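Local atomic coordinates of beta-lactamase OXA-2 (Salmonella typhimurium, PDB entry 1K38), a protein that hydrolyses oxacillin and related beta-lactam antibiotics to substituted beta-amino acids, making bacteria that carry its plasmid resistant. Residues T4-W10 against A34-P40; L92-M96 against L171-L175; Y125-D129 against S142-S146. All coordinates share one frame; numbering follows the deposited sequence. Where two conformers were deposited one is given.

From the N terminus, strand 5-6 comes first, on the outer edge of the mixed sheet. Interaction 1 closes when the chain, after helix 11-16 and strand 21-27, returns through strand 36-38 to lie parallel to it. The chain then enters the helical part of the molecule, where 92-96 opens interaction 2, which closes only at 171-175. Interaction 3 is nested inside that long loop: 125-129 follows helix 113-122, and after twelve residues with no regular secondary structure the segment 142-146 comes back alongside it before helix 147-158. Interactions 1 and 2 lie on opposite sides of the chain's centre, with centres about 30 Å apart; no two of the three touch.

Interaction 1: T4-W10 against A34-P40; sequences TLERSDW and AMLVFDP
Leu5 and Arg7 sew the first strand of the chain onto Leu36 and its neighbours as a parallel pair at the edge of the sheet. Leu5 N donates to Met35 O at 2.8 Å, Val37 N to Leu5 O at 3.0 Å, and Arg7 N to Val37 O at 2.8 Å. On its other side Leu36-Phe38 is bonded to strand 21-27, so residues 5-6 extend an existing sheet.

The tight side is the face carrying Leu36. Trp10 crosses Leu36 at about a right angle, and Trp10 CH2 comes within 3.5 Å of Leu36 CB. Leu36 CD2 runs alongside Arg7, 3.9 Å from Arg7 CG, the two side chains pointing the same way. Arg7 CB lies over the centre of the indole face. Bends at chi2 and chi3 (-58° and -61°) then bring the guanidinium back to Trp10 NE1, which lies over one of its faces, and to Asp9. Side-on, its NE and NH2 grip one carboxylate oxygen each of Asp9, both on syn lone pairs, which fixes the rotation of the planar group. Phe38 fills the next place, with Arg7 O at its ring edge, 3.5 Å from Phe38 CD1, and Phe14 stacked on it.

On the face with Glu6 and Val37 the valine is buried, but the Glu6 end is the loose, solvent side. Glu6 stretches out until Glu6 OE2 lies 3.6 Å from Pro40 CD, a mere van der Waals touch; a water between Glu6 OE2 and Asp39 N makes the polar link. At the open end Thr4 meets Ala34 CB through backbone atoms.

The chemistry therefore splits: backbone bonds set the register, apolar side chains and the Arg7-Asp9 ion pair pack on one face, and the exposed carboxylate is tied through water to the backbone of Asp39, just past the second strand.

Interaction 2: L92-M96 against L171-L175; sequences LRSAM and LVKDL
Helix 92-97 meets the C-terminal end of helix 166-175 in the all-helical part of the fold, and Arg93 and Leu175 carry most of the contact. The two short segments run at 53° to each other with axes 10.3 Å apart. Leu175 works with both branches: CD2 lies against Arg93, 3.6 Å from its CA, while CD1 faces Leu92 CB at 3.9 Å. Met96, in one of its two conformers, brings CE to 3.8 Å from Leu175 CB, a tentative contact.

Leu175 CD2 also sits over the centre of one face of the Arg93 guanidinium, whose edge is turned to Asp174. Arg93 NH2 makes the salt bridge to Asp174 OD2 (2.8 Å), reaching the carboxylate on its anti side with the two planes nearly perpendicular. Arg93 NH1 reaches Asp174 O (3.0 Å) from above the carbonyl plane, and a water joins it to Leu175 O. This pair belongs to the dimer interface as well: Asp174 OD2 forms a salt bridge with Arg187 of the second subunit, and Ile185 of that subunit packs on Arg93 and Asp174. In that same conformer the Met96 side chain is about 4 Å from that of Lys189, a probable substrate-binding residue.

Interaction 3: Y125-D129 against S142-S146; sequences YGNAD and SLAIS
The ring of Tyr125 takes Ile145 CD1 on one face, and the amide of Asn127 is approached from both of its faces by backbone N-H groups. Ile145 CD1 sits 3.6 Å from the centroid of the tyrosine ring and close to its normal, a CH-pi contact; Leu143 CD2 comes to Tyr125 CE1 obliquely at 4.1 Å. Tyr125 CG lies trans to the backbone N (chi1 -172°), which carries the ring out over the second segment, where Phe53 and Phe153 also meet it edge-to-face.

At the amide, Asn127 OD1 accepts from Asp129 N on one face, closing an Asx turn, and from Ala144 N on the opposite face at 3.1 Å. Neither donor lies in the plane of the group. Asn127 ND2, by contrast, uses an N-H nearly in the amide plane to reach Ser142 O at 2.9 Å, a fairly straight bond (162°). The backbone joins in: Asn127 N donates to Ala144 O at 3.0 Å. With chi1 of 60°, Asn127 CG is tucked between N and the carbonyl carbon, folding the amide back over its own turn and against the neighbouring segment.

Tyr125, Gly126 and Asn127 form the Tyr-Gly-Asn motif of class D beta-lactamases. Gly126 is the second residue of a type II' turn, with the positive phi such a turn requires, and its bare CA approaches Ala144 O to 3.3 Å. Beyond the motif, Asp129 lays its carboxylate beside Ser142 CB, while OD1 is bonded to Ser131 OG.

The tyrosine side chain lies about 9 Å from that of Ser51, the predicted acylated serine. With four hydrogen bonds on one asparagine, three of them across the contact, the motif ties two irregular segments together near the active site without any strand pairing.

Interaction 1: T4-W10 against A34-P40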
# COMPACT_ATOMS: atom_id res chain seq x y z
N THR A 4 -3.07 -10.47 -28.71
CA THR A 4 -3.02 -9.02 -28.39
C THR A 4 -3.89 -8.24 -29.38
O THR A 4 -4.20 -8.72 -30.46
CB THR A 4 -1.58 -8.47 -28.46
OG1 THR A 4 -1.15 -8.39 -29.83
CG2 THR A 4 -0.63 -9.39 -27.71
N LEU A 5 -4.27 -7.03 -28.99
CA LEU A 5 -5.11 -6.20 -29.84
C LEU A 5 -4.52 -4.80 -29.98
O LEU A 5 -4.21 -4.15 -28.99
CB LEU A 5 -6.52 -6.10 -29.25
CG LEU A 5 -7.52 -5.20 -29.98
CD1 LEU A 5 -7.86 -5.81 -31.34
CD2 LEU A 5 -8.78 -5.05 -29.15
N GLU A 6 -4.35 -4.35 -31.22
CA GLU A 6 -3.82 -3.01 -31.43
C GLU A 6 -4.95 -2.01 -31.26
O GLU A 6 -6.05 -2.21 -31.77
CB GLU A 6 -3.22 -2.87 -32.83
CG GLU A 6 -2.82 -1.44 -33.15
CD GLU A 6 -2.19 -1.28 -34.52
OE1 GLU A 6 -2.62 -1.98 -35.46
OE2 GLU A 6 -1.28 -0.44 -34.65
N ARG A 7 -4.67 -0.93 -30.52
CA ARG A 7 -5.66 0.12 -30.31
C ARG A 7 -5.15 1.39 -30.99
O ARG A 7 -4.72 2.34 -30.33
CB ARG A 7 -5.86 0.37 -28.81
CG ARG A 7 -6.60 -0.75 -28.08
CD ARG A 7 -7.98 -0.99 -28.69
NE ARG A 7 -8.84 0.18 -28.60
CZ ARG A 7 -9.68 0.43 -27.60
NH1 ARG A 7 -9.78 -0.42 -26.59
NH2 ARG A 7 -10.42 1.53 -27.61
N SER A 8 -5.18 1.39 -32.32
CA SER A 8 -4.70 2.54 -33.08
C SER A 8 -5.51 3.79 -32.75
O SER A 8 -5.03 4.91 -32.94
CB SER A 8 -4.76 2.25 -34.58
OG SER A 8 -6.09 1.98 -34.99
N ASP A 9 -6.73 3.59 -32.27
CA ASP A 9 -7.60 4.70 -31.92
C ASP A 9 -7.05 5.47 -30.73
O ASP A 9 -7.44 6.62 -30.48
CB ASP A 9 -9.02 4.21 -31.63
CG ASP A 9 -9.06 3.17 -30.53
OD1 ASP A 9 -8.41 2.12 -30.67
OD2 ASP A 9 -9.76 3.41 -29.52
N TRP A 10 -6.15 4.85 -29.98
CA TRP A 10 -5.55 5.50 -28.82
C TRP A 10 -4.60 6.62 -29.25
O TRP A 10 -4.06 7.33 -28.41
CB TRP A 10 -4.81 4.49 -27.94
CG TRP A 10 -5.74 3.71 -27.06
CD1 TRP A 10 -7.09 3.86 -26.95
CD2 TRP A 10 -5.38 2.66 -26.15
NE1 TRP A 10 -7.60 2.97 -26.03
CE2 TRP A 10 -6.57 2.23 -25.52
CE3 TRP A 10 -4.16 2.05 -25.80
CZ2 TRP A 10 -6.58 1.20 -24.56
CZ3 TRP A 10 -4.18 1.04 -24.84
CH2 TRP A 10 -5.38 0.62 -24.24
N ALA A 34 -6.90 -10.12 -24.31
CA ALA A 34 -5.75 -9.72 -25.09
C ALA A 34 -5.15 -8.44 -24.53
O ALA A 34 -5.86 -7.59 -24.00
CB ALA A 34 -6.16 -9.52 -26.55
N MET A 35 -3.84 -8.31 -24.66
CA MET A 35 -3.15 -7.12 -24.19
C MET A 35 -3.47 -6.04 -25.22
O MET A 35 -3.53 -6.32 -26.41
CB MET A 35 -1.65 -7.40 -24.13
CG MET A 35 -0.97 -6.91 -22.87
SD MET A 35 0.61 -7.73 -22.59
CE MET A 35 1.46 -7.34 -24.12
N LEU A 36 -3.70 -4.82 -24.75
CA LEU A 36 -4.00 -3.70 -25.64
C LEU A 36 -2.70 -2.95 -25.86
O LEU A 36 -1.96 -2.69 -24.92
CB LEU A 36 -5.04 -2.79 -25.00
CG LEU A 36 -6.39 -3.43 -24.66
CD1 LEU A 36 -7.30 -2.38 -24.03
CD2 LEU A 36 -7.03 -4.01 -25.91
N VAL A 37 -2.43 -2.58 -27.11
CA VAL A 37 -1.19 -1.88 -27.41
C VAL A 37 -1.33 -0.80 -28.47
O VAL A 37 -2.06 -0.96 -29.45
CB VAL A 37 -0.11 -2.89 -27.90
CG1 VAL A 37 -0.58 -3.59 -29.16
CG2 VAL A 37 1.21 -2.16 -28.16
N PHE A 38 -0.64 0.32 -28.26
CA PHE A 38 -0.63 1.41 -29.23
C PHE A 38 0.82 1.40 -29.67
O PHE A 38 1.72 1.47 -28.83
CB PHE A 38 -0.96 2.77 -28.63
CG PHE A 38 -0.77 3.90 -29.61
CD1 PHE A 38 -1.64 4.05 -30.69
CD2 PHE A 38 0.33 4.74 -29.52
CE1 PHE A 38 -1.41 5.02 -31.66
CE2 PHE A 38 0.57 5.71 -30.48
CZ PHE A 38 -0.30 5.85 -31.56
N ASP A 39 1.03 1.30 -30.98
CA ASP A 39 2.35 1.22 -31.60
C ASP A 39 3.05 -0.05 -31.13
O ASP A 39 3.98 -0.02 -30.33
CB ASP A 39 3.23 2.43 -31.27
CG ASP A 39 4.43 2.55 -32.20
OD1 ASP A 39 4.85 1.52 -32.77
OD2 ASP A 39 4.95 3.67 -32.36
N PRO A 40 2.58 -1.21 -31.63
CA PRO A 40 3.15 -2.51 -31.26
C PRO A 40 4.65 -2.63 -31.50
O PRO A 40 5.35 -3.23 -30.69
CB PRO A 40 2.33 -3.50 -32.10
CG PRO A 40 1.84 -2.67 -33.25
CD PRO A 40 1.48 -1.36 -32.60
O HOH W 1 -0.85 1.56 -32.89

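Interaction 2: L92-M96 against L171-L175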
# COMPACT_ATOMS: atom_id res chain seq x y z
N LEU A 92 13.72 4.74 1.91
CA LEU A 92 13.32 4.12 0.65
C LEU A 92 12.11 4.73 -0.03
O LEU A 92 12.09 4.88 -1.24
CB LEU A 92 13.06 2.62 0.84
CG LEU A 92 14.28 1.71 0.92
CD1 LEU A 92 13.81 0.29 1.15
CD2 LEU A 92 15.10 1.80 -0.37
N ARG A 93 11.10 5.10 0.75
CA ARG A 93 9.90 5.67 0.15
C ARG A 93 10.14 7.02 -0.50
O ARG A 93 9.64 7.29 -1.58
CB ARG A 93 8.76 5.77 1.17
CG ARG A 93 7.38 5.88 0.52
CD ARG A 93 6.26 5.84 1.55
NE ARG A 93 6.22 4.58 2.29
CZ ARG A 93 5.58 3.49 1.87
NH1 ARG A 93 4.92 3.49 0.72
NH2 ARG A 93 5.60 2.38 2.61
N SER A 94 10.92 7.88 0.16
CA SER A 94 11.18 9.19 -0.43
C SER A 94 12.07 9.02 -1.65
O SER A 94 11.90 9.73 -2.64
CB SER A 94 11.86 10.12 0.59
OG SER A 94 13.14 9.66 0.97
N ALA A 95 13.01 8.08 -1.60
CA ALA A 95 13.91 7.84 -2.71
C ALA A 95 13.15 7.35 -3.94
O ALA A 95 13.46 7.75 -5.07
CB ALA A 95 14.98 6.82 -2.32
N MET A 96 12.15 6.51 -3.70
CA MET A 96 11.32 5.94 -4.76
C MET A 96 10.41 7.02 -5.34
O MET A 96 10.35 7.21 -6.56
CB MET A 96 10.46 4.82 -4.18
CG MET A 96 9.70 4.01 -5.21
SD MET A 96 10.76 2.82 -6.04
CE MET A 96 10.66 1.43 -4.91
N LEU A 171 7.24 -5.13 0.18
CA LEU A 171 7.72 -3.80 0.53
C LEU A 171 7.84 -2.94 -0.73
O LEU A 171 7.43 -1.78 -0.72
CB LEU A 171 9.08 -3.87 1.23
CG LEU A 171 9.74 -2.52 1.54
CD1 LEU A 171 8.76 -1.62 2.27
CD2 LEU A 171 11.01 -2.75 2.38
N VAL A 172 8.38 -3.49 -1.81
CA VAL A 172 8.52 -2.72 -3.03
C VAL A 172 7.14 -2.32 -3.58
O VAL A 172 6.96 -1.19 -4.01
CB VAL A 172 9.32 -3.48 -4.10
CG1 VAL A 172 9.27 -2.74 -5.44
CG2 VAL A 172 10.77 -3.61 -3.66
N LYS A 173 6.18 -3.24 -3.55
CA LYS A 173 4.84 -2.90 -4.06
C LYS A 173 4.20 -1.82 -3.20
O LYS A 173 3.41 -1.02 -3.69
CB LYS A 173 3.96 -4.15 -4.12
CG LYS A 173 4.31 -5.04 -5.31
CD LYS A 173 3.40 -6.26 -5.44
CE LYS A 173 3.71 -7.31 -4.38
NZ LYS A 173 2.90 -8.55 -4.57
N ASP A 174 4.55 -1.78 -1.92
CA ASP A 174 4.01 -0.75 -1.05
C ASP A 174 4.68 0.59 -1.37
O ASP A 174 4.01 1.62 -1.43
CB ASP A 174 4.22 -1.11 0.42
CG ASP A 174 3.25 -0.39 1.31
OD1 ASP A 174 2.20 -0.98 1.69
OD2 ASP A 174 3.52 0.78 1.61
N LEU A 175 5.98 0.57 -1.60
CA LEU A 175 6.72 1.80 -1.93
C LEU A 175 6.20 2.43 -3.22
O LEU A 175 6.26 3.65 -3.40
CB LEU A 175 8.22 1.49 -2.05
CG LEU A 175 8.91 1.03 -0.75
CD1 LEU A 175 10.32 0.56 -1.05
CD2 LEU A 175 8.92 2.18 0.25
O HOH W 2 4.65 5.30 -1.78

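Interaction 3: Y125-D129 against S142-S146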
# COMPACT_ATOMS: atom_id res chain seq x y z
N TYR A 125 15.62 -9.53 -16.87
CA TYR A 125 15.20 -8.15 -17.07
C TYR A 125 15.83 -7.47 -18.28
O TYR A 125 16.99 -7.07 -18.25
CB TYR A 125 15.51 -7.36 -15.79
CG TYR A 125 14.97 -5.95 -15.73
CD1 TYR A 125 15.69 -4.88 -16.26
CD2 TYR A 125 13.75 -5.68 -15.10
CE1 TYR A 125 15.22 -3.57 -16.15
CE2 TYR A 125 13.27 -4.38 -14.99
CZ TYR A 125 14.01 -3.33 -15.51
OH TYR A 125 13.54 -2.04 -15.36
N GLY A 126 15.04 -7.33 -19.35
CA GLY A 126 15.54 -6.70 -20.56
C GLY A 126 16.79 -7.39 -21.07
O GLY A 126 16.85 -8.62 -21.11
N ASN A 127 17.80 -6.61 -21.47
CA ASN A 127 19.03 -7.22 -21.96
C ASN A 127 19.94 -7.64 -20.81
O ASN A 127 21.03 -8.18 -21.03
CB ASN A 127 19.77 -6.26 -22.92
CG ASN A 127 20.16 -4.95 -22.26
OD1 ASN A 127 20.09 -4.79 -21.05
ND2 ASN A 127 20.60 -4.00 -23.08
N ALA A 128 19.49 -7.40 -19.59
CA ALA A 128 20.22 -7.77 -18.37
C ALA A 128 21.70 -7.41 -18.42
O ALA A 128 22.54 -8.16 -17.94
CB ALA A 128 20.06 -9.26 -18.11
N ASP A 129 22.01 -6.24 -18.98
CA ASP A 129 23.40 -5.79 -19.11
C ASP A 129 23.69 -4.55 -18.26
O ASP A 129 23.29 -3.44 -18.62
CB ASP A 129 23.69 -5.48 -20.58
CG ASP A 129 25.17 -5.29 -20.85
OD1 ASP A 129 25.88 -4.81 -19.94
OD2 ASP A 129 25.61 -5.62 -21.97
N SER A 142 24.37 0.34 -20.26
CA SER A 142 23.93 -0.52 -21.36
C SER A 142 22.56 -1.16 -21.14
O SER A 142 21.97 -1.69 -22.09
CB SER A 142 24.96 -1.64 -21.58
OG SER A 142 26.24 -1.10 -21.86
N LEU A 143 22.05 -1.12 -19.92
CA LEU A 143 20.76 -1.72 -19.61
C LEU A 143 19.59 -1.14 -20.40
O LEU A 143 19.42 0.08 -20.48
CB LEU A 143 20.47 -1.61 -18.11
CG LEU A 143 19.24 -2.38 -17.62
CD1 LEU A 143 19.42 -3.87 -17.88
CD2 LEU A 143 19.03 -2.12 -16.14
N ALA A 144 18.79 -2.02 -20.99
CA ALA A 144 17.63 -1.59 -21.77
C ALA A 144 16.51 -2.63 -21.68
O ALA A 144 16.77 -3.83 -21.60
CB ALA A 144 18.04 -1.38 -23.23
N ILE A 145 15.27 -2.15 -21.72
CA ILE A 145 14.10 -3.02 -21.61
C ILE A 145 12.92 -2.40 -22.37
O ILE A 145 12.81 -1.18 -22.47
CB ILE A 145 13.74 -3.22 -20.11
CG1 ILE A 145 12.60 -4.22 -19.96
CG2 ILE A 145 13.39 -1.87 -19.48
CD1 ILE A 145 12.34 -4.64 -18.51
N SER A 146 12.04 -3.24 -22.91
CA SER A 146 10.89 -2.74 -23.66
C SER A 146 9.64 -2.59 -22.80
O SER A 146 9.58 -3.10 -21.68
CB SER A 146 10.55 -3.68 -24.82
OG SER A 146 9.93 -4.86 -24.34